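Local atomic coordinates of coenzyme A transferase (Yersinia pestis, PDB entry 3QLI), a protein that binds coenzyme A and probably transfers it between carboxylic acids, as in the acetyl-CoA hydrolase/transferase family. Residues A[177-183]-A[201-207]; A[157-161]-A[184-188]. All coordinates share one frame; numbering follows the deposited sequence.

Contact 1 of 2, residues A[177-183]-A[201-207]; sequences IVEVNRY and AIVENHV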
loop_
_atom_site.group_PDB
_atom_site.type_symbol
_atom_site.label_atom_id
_atom_site.label_comp_id
_atom_site.label_asym_id
_atom_site.label_seq_id
_atom_site.Cartn_x
_atom_site.Cartn_y
_atom_site.Cartn_z
ATOM N N ILE A 177 -26.252 -3.985 20.671
ATOM C CA ILE A 177 -26.600 -4.854 21.794
ATOM C C ILE A 177 -25.333 -5.161 22.573
ATOM O O ILE A 177 -24.357 -5.645 21.991
ATOM C CB ILE A 177 -27.169 -6.201 21.298
ATOM C CG1 ILE A 177 -28.298 -5.960 20.292
ATOM C CG2 ILE A 177 -27.618 -7.070 22.483
ATOM C CD1 ILE A 177 -28.884 -7.249 19.713
ATOM N N VAL A 178 -25.327 -4.887 23.880
ATOM C CA VAL A 178 -24.119 -5.146 24.667
ATOM C C VAL A 178 -24.271 -6.329 25.617
ATOM O O VAL A 178 -25.364 -6.636 26.095
ATOM C CB VAL A 178 -23.677 -3.915 25.479
ATOM C CG1 VAL A 178 -23.516 -2.706 24.568
ATOM C CG2 VAL A 178 -24.672 -3.632 26.587
ATOM N N GLU A 179 -23.150 -6.985 25.876
ATOM C CA GLU A 179 -23.076 -8.029 26.877
ATOM C C GLU A 179 -22.121 -7.545 27.961
ATOM O O GLU A 179 -20.903 -7.485 27.760
ATOM C CB GLU A 179 -22.577 -9.325 26.240
ATOM C CG GLU A 179 -22.386 -10.484 27.219
ATOM C CD GLU A 179 -22.380 -11.827 26.507
ATOM O OE1 GLU A 179 -23.079 -11.944 25.471
ATOM O OE2 GLU A 179 -21.687 -12.764 26.971
ATOM N N VAL A 180 -22.696 -7.163 29.096
ATOM C CA VAL A 180 -21.947 -6.665 30.235
ATOM C C VAL A 180 -21.193 -7.819 30.892
ATOM O O VAL A 180 -21.752 -8.898 31.130
ATOM C CB VAL A 180 -22.895 -5.986 31.263
ATOM C CG1 VAL A 180 -22.192 -5.778 32.624
ATOM C CG2 VAL A 180 -23.435 -4.671 30.709
ATOM N N ASN A 181 -19.920 -7.592 31.173
ATOM C CA ASN A 181 -19.071 -8.617 31.769
ATOM C C ASN A 181 -18.089 -7.946 32.706
ATOM O O ASN A 181 -17.268 -7.145 32.266
ATOM C CB ASN A 181 -18.319 -9.361 30.661
ATOM C CG ASN A 181 -17.483 -10.501 31.183
ATOM O OD1 ASN A 181 -17.384 -10.711 32.390
ATOM N ND2 ASN A 181 -16.884 -11.258 30.277
ATOM N N ARG A 182 -18.160 -8.258 33.999
ATOM C CA ARG A 182 -17.284 -7.586 34.960
ATOM C C ARG A 182 -15.821 -7.946 34.717
ATOM O O ARG A 182 -14.915 -7.270 35.211
ATOM C CB ARG A 182 -17.697 -7.884 36.409
ATOM C CG ARG A 182 -17.565 -9.337 36.794
ATOM C CD ARG A 182 -17.790 -9.561 38.295
ATOM N NE ARG A 182 -17.223 -10.845 38.700
ATOM C CZ ARG A 182 -17.917 -11.975 38.807
ATOM N NH1 ARG A 182 -19.223 -11.984 38.566
ATOM N NH2 ARG A 182 -17.304 -13.097 39.171
ATOM N N TYR A 183 -15.583 -9.003 33.942
ATOM C CA TYR A 183 -14.208 -9.357 33.575
ATOM C C TYR A 183 -13.647 -8.488 32.446
ATOM O O TYR A 183 -12.449 -8.523 32.171
ATOM C CB TYR A 183 -14.094 -10.833 33.197
ATOM C CG TYR A 183 -14.270 -11.769 34.366
ATOM C CD1 TYR A 183 -13.174 -12.219 35.090
ATOM C CD2 TYR A 183 -15.533 -12.200 34.750
ATOM C CE1 TYR A 183 -13.327 -13.078 36.165
ATOM C CE2 TYR A 183 -15.697 -13.058 35.831
ATOM C CZ TYR A 183 -14.593 -13.494 36.529
ATOM O OH TYR A 183 -14.753 -14.345 37.602
ATOM N N ALA A 201 -30.028 -2.643 23.754
ATOM C CA ALA A 201 -30.374 -3.726 24.665
ATOM C C ALA A 201 -29.146 -4.219 25.399
ATOM O O ALA A 201 -28.023 -4.128 24.886
ATOM C CB ALA A 201 -31.044 -4.873 23.911
ATOM N N ILE A 202 -29.374 -4.758 26.595
ATOM C CA ILE A 202 -28.305 -5.190 27.487
ATOM C C ILE A 202 -28.552 -6.597 28.023
ATOM O O ILE A 202 -29.662 -6.910 28.466
ATOM C CB ILE A 202 -28.233 -4.261 28.712
ATOM C CG1 ILE A 202 -28.069 -2.805 28.261
ATOM C CG2 ILE A 202 -27.122 -4.718 29.672
ATOM C CD1 ILE A 202 -28.443 -1.781 29.347
ATOM N N VAL A 203 -27.530 -7.443 27.977
ATOM C CA VAL A 203 -27.556 -8.694 28.735
ATOM C C VAL A 203 -26.323 -8.707 29.622
ATOM O O VAL A 203 -25.391 -7.927 29.396
ATOM C CB VAL A 203 -27.575 -9.950 27.827
ATOM C CG1 VAL A 203 -28.753 -9.886 26.857
ATOM C CG2 VAL A 203 -26.246 -10.107 27.060
ATOM N N GLU A 204 -26.325 -9.574 30.633
ATOM C CA GLU A 204 -25.209 -9.669 31.579
ATOM C C GLU A 204 -24.705 -11.098 31.621
ATOM O O GLU A 204 -25.490 -12.044 31.768
ATOM C CB GLU A 204 -25.642 -9.244 32.988
ATOM C CG GLU A 204 -26.063 -7.780 33.091
ATOM C CD GLU A 204 -26.775 -7.428 34.401
ATOM O OE1 GLU A 204 -27.397 -8.317 35.028
ATOM O OE2 GLU A 204 -26.730 -6.245 34.794
ATOM N N ASN A 205 -23.395 -11.249 31.487
ATOM C CA ASN A 205 -22.752 -12.556 31.490
ATOM C C ASN A 205 -21.317 -12.410 31.962
ATOM O O ASN A 205 -20.430 -12.050 31.176
ATOM C CB ASN A 205 -22.769 -13.192 30.095
ATOM C CG ASN A 205 -22.285 -14.633 30.111
ATOM O OD1 ASN A 205 -22.707 -15.420 30.957
ATOM N ND2 ASN A 205 -21.392 -14.982 29.189
ATOM N N HIS A 206 -21.090 -12.694 33.242
ATOM C CA HIS A 206 -19.766 -12.523 33.854
ATOM C C HIS A 206 -18.948 -13.793 33.770
ATOM O O HIS A 206 -19.189 -14.739 34.520
ATOM C CB HIS A 206 -19.917 -12.104 35.316
ATOM C CG HIS A 206 -20.847 -10.947 35.512
ATOM N ND1 HIS A 206 -20.541 -9.670 35.092
ATOM C CD2 HIS A 206 -22.075 -10.873 36.080
ATOM C CE1 HIS A 206 -21.541 -8.857 35.389
ATOM N NE2 HIS A 206 -22.484 -9.563 35.989
ATOM N N VAL A 207 -17.983 -13.813 32.851
ATOM C CA VAL A 207 -17.117 -14.968 32.650
ATOM C C VAL A 207 -15.752 -14.460 32.225
ATOM O O VAL A 207 -15.645 -13.402 31.612
ATOM C CB VAL A 207 -17.653 -15.922 31.561
ATOM C CG1 VAL A 207 -18.967 -16.568 32.004
ATOM C CG2 VAL A 207 -17.832 -15.175 30.241
HETATM O O HOH W 1 -19.616 -12.199 28.639
#

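Contact 2 of 2, residues A[157-161]-A[184-188]; sequences FSLGV and MPRVQ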
loop_
_atom_site.group_PDB
_atom_site.type_symbol
_atom_site.label_atom_id
_atom_site.label_comp_id
_atom_site.label_asym_id
_atom_site.label_seq_id
_atom_site.Cartn_x
_atom_site.Cartn_y
_atom_site.Cartn_z
ATOM N N PHE A 157 -20.644 2.534 29.304
ATOM C CA PHE A 157 -19.983 1.235 29.229
ATOM C C PHE A 157 -18.679 1.426 28.471
ATOM O O PHE A 157 -18.573 2.325 27.640
ATOM C CB PHE A 157 -20.828 0.256 28.408
ATOM C CG PHE A 157 -22.222 0.072 28.911
ATOM C CD1 PHE A 157 -22.522 -0.955 29.790
ATOM C CD2 PHE A 157 -23.250 0.896 28.466
ATOM C CE1 PHE A 157 -23.819 -1.154 30.238
ATOM C CE2 PHE A 157 -24.547 0.709 28.919
ATOM C CZ PHE A 157 -24.831 -0.327 29.809
ATOM N N SER A 158 -17.697 0.570 28.710
ATOM C CA SER A 158 -16.482 0.620 27.911
ATOM C C SER A 158 -16.379 -0.579 26.974
ATOM O O SER A 158 -16.686 -1.707 27.364
ATOM C CB SER A 158 -15.252 0.636 28.836
ATOM O OG SER A 158 -14.057 0.492 28.100
ATOM N N LEU A 159 -15.905 -0.337 25.748
ATOM C CA LEU A 159 -15.539 -1.419 24.830
ATOM C C LEU A 159 -14.304 -2.227 25.289
ATOM O O LEU A 159 -13.974 -3.271 24.707
ATOM C CB LEU A 159 -15.282 -0.850 23.430
ATOM C CG LEU A 159 -16.499 -0.210 22.757
ATOM C CD1 LEU A 159 -16.078 0.364 21.415
ATOM C CD2 LEU A 159 -17.617 -1.232 22.585
ATOM N N GLY A 160 -13.607 -1.746 26.309
ATOM C CA GLY A 160 -12.555 -2.544 26.921
ATOM C C GLY A 160 -11.419 -2.927 25.987
ATOM O O GLY A 160 -10.670 -2.062 25.528
ATOM N N VAL A 161 -11.275 -4.224 25.739
ATOM C CA VAL A 161 -10.213 -4.761 24.891
ATOM C C VAL A 161 -10.313 -4.326 23.435
ATOM O O VAL A 161 -9.325 -4.342 22.704
ATOM C CB VAL A 161 -10.140 -6.300 24.959
ATOM C CG1 VAL A 161 -9.600 -6.744 26.305
ATOM C CG2 VAL A 161 -11.500 -6.909 24.690
ATOM N N MET A 184 -14.505 -7.711 31.790
ATOM C CA MET A 184 -14.035 -6.813 30.730
ATOM C C MET A 184 -13.492 -5.531 31.361
ATOM O O MET A 184 -14.213 -4.833 32.058
ATOM C CB MET A 184 -15.172 -6.469 29.753
ATOM C CG MET A 184 -14.718 -5.571 28.598
ATOM S SD MET A 184 -13.490 -6.319 27.516
ATOM C CE MET A 184 -14.516 -7.357 26.477
ATOM N N PRO A 185 -12.210 -5.224 31.134
ATOM C CA PRO A 185 -11.659 -4.007 31.747
ATOM C C PRO A 185 -12.308 -2.718 31.229
ATOM O O PRO A 185 -12.727 -2.644 30.067
ATOM C CB PRO A 185 -10.179 -4.052 31.345
ATOM C CG PRO A 185 -10.155 -4.916 30.091
ATOM C CD PRO A 185 -11.196 -5.971 30.372
ATOM N N ARG A 186 -12.384 -1.721 32.105
ATOM C CA ARG A 186 -12.838 -0.388 31.741
ATOM C C ARG A 186 -11.650 0.369 31.174
ATOM O O ARG A 186 -10.798 0.868 31.917
ATOM C CB ARG A 186 -13.400 0.334 32.968
ATOM C CG ARG A 186 -13.996 1.695 32.668
ATOM C CD ARG A 186 -14.598 2.332 33.918
ATOM N NE ARG A 186 -15.922 1.813 34.254
ATOM C CZ ARG A 186 -16.155 0.693 34.938
ATOM N NH1 ARG A 186 -15.144 -0.062 35.356
ATOM N NH2 ARG A 186 -17.409 0.324 35.203
ATOM N N VAL A 187 -11.587 0.441 29.853
ATOM C CA VAL A 187 -10.434 1.015 29.169
ATOM C C VAL A 187 -10.729 2.419 28.669
ATOM O O VAL A 187 -11.799 2.661 28.124
ATOM C CB VAL A 187 -10.018 0.111 27.997
ATOM C CG1 VAL A 187 -8.973 0.799 27.128
ATOM C CG2 VAL A 187 -9.500 -1.228 28.540
ATOM N N GLN A 188 -9.792 3.344 28.870
ATOM C CA GLN A 188 -9.946 4.700 28.352
ATOM C C GLN A 188 -9.501 4.745 26.898
ATOM O O GLN A 188 -8.537 4.073 26.505
ATOM C CB GLN A 188 -9.113 5.696 29.172
ATOM C CG GLN A 188 -9.573 5.812 30.630
ATOM C CD GLN A 188 -8.609 6.603 31.507
ATOM O OE1 GLN A 188 -7.706 7.282 31.010
ATOM N NE2 GLN A 188 -8.797 6.506 32.824
#

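Contact 1 of 2, residues A[177-183]-A[201-207]
Strands 177-180 and 201-204 run parallel, their short axes 4.6 Å apart at closest and 23° from parallel. The pair is the edge of the parallel sheet in the N-terminal half, with 201-204 outermost. A regular backbone ladder runs from Ala201 O to Asn205 N. On one face Val178 and Ile202 lie side by side, and Val180 CG2 meets Ile202 CG2 at 3.8 Å, under Tyr22 of helix 18-25. On the other face the Glu179 side chain passes over Val203 CG2 toward Asn205. CG of Glu179 is anti to the backbone N (chi1 177°). Its OE2 accepts from Asn205 ND2 at 3.2 Å, on the anti side but tilted well out of the carboxylate plane; carboxylate and amide planes are 72° apart. A water donates to Glu179 OE2 and Asn205 O, while Leu54 N and Ala53 N of helix 52-63 bind OE1 and OE2. Past the strands, Arg182 N donates to His206 ND1 at 3.0 Å, almost in the ring plane. The Arg182 side chain crosses that of His206 at about a right angle, with NH1 3.3 Å from His206 CB. Asn181 forms an Asx turn with Tyr183 N, 2.9 Å from its OD1. Val207 N reaches the same oxygen from the opposite face of the amide. Asn181 ND2 gives back a hydrogen bond to Val207 O at 2.8 Å, lying in that carbonyl's plane.

Contact 2 of 2, residues A[157-161]-A[184-188]
Ser158 OG accepts from Val187 N at 3.0 Å and so ties the end of strand 156-158, and the turn after it, to the loop 184-188. The two segments run about at right angles. Ser158 holds OG anti to its own N (chi1 172°), which turns the hydroxyl toward the loop. OG also accepts from Gly160 N at 2.9 Å, which makes an ST turn. One buried oxygen therefore serves two backbone N-H groups, one from each segment. Gly160 has a positive phi, and without a side chain its CA can lie 3.2 Å from Pro185 O. Val187 lays CB and both methyls against the carbonyl oxygen of Gly160, with CG2 closest at 3.3 Å. The Met184 chain bends at both chi2 (63°) and chi3 (80°). This fold-back sets SD before Val161 N, which makes a weak but nearly straight hydrogen bond of 3.5 Å to the sulfur. The same sulfur and CE touch Val161 CG2, as the two side chains pass at a slant. Val161 CG1 rests on Pro185 CG at 4.2 Å. Asn307 OD1 takes the N-H of Arg186. Met184 touches Thr147 of strand 143-148. Val161 packs on Tyr303, and Pro185 and Val187 on Leu306, of helix 300-306. The contact is thus buried between the end of the N-terminal parallel sheet and that helix.

The chain leaves strand 175-180 through contact 1 and continues directly from Tyr183 into Met184 of contact 2. The contact centres are 12 Å apart. Phe157, which takes no part in contact 2 itself, bridges them: its CE1 is 3.6 Å from Val180 CG2, and its CZ is 3.9 Å from Ile202 CD1. The ring thus covers the same sheet face as Tyr22. Contact 1 lies away from the CoA sites at the sheet edge. Contact 2 is nearer: the side chain of Val161 is about 10 Å from that of Glu76 and about 11 Å from that of Val242, both at CoA-binding positions, though no CoA is bound to this chain.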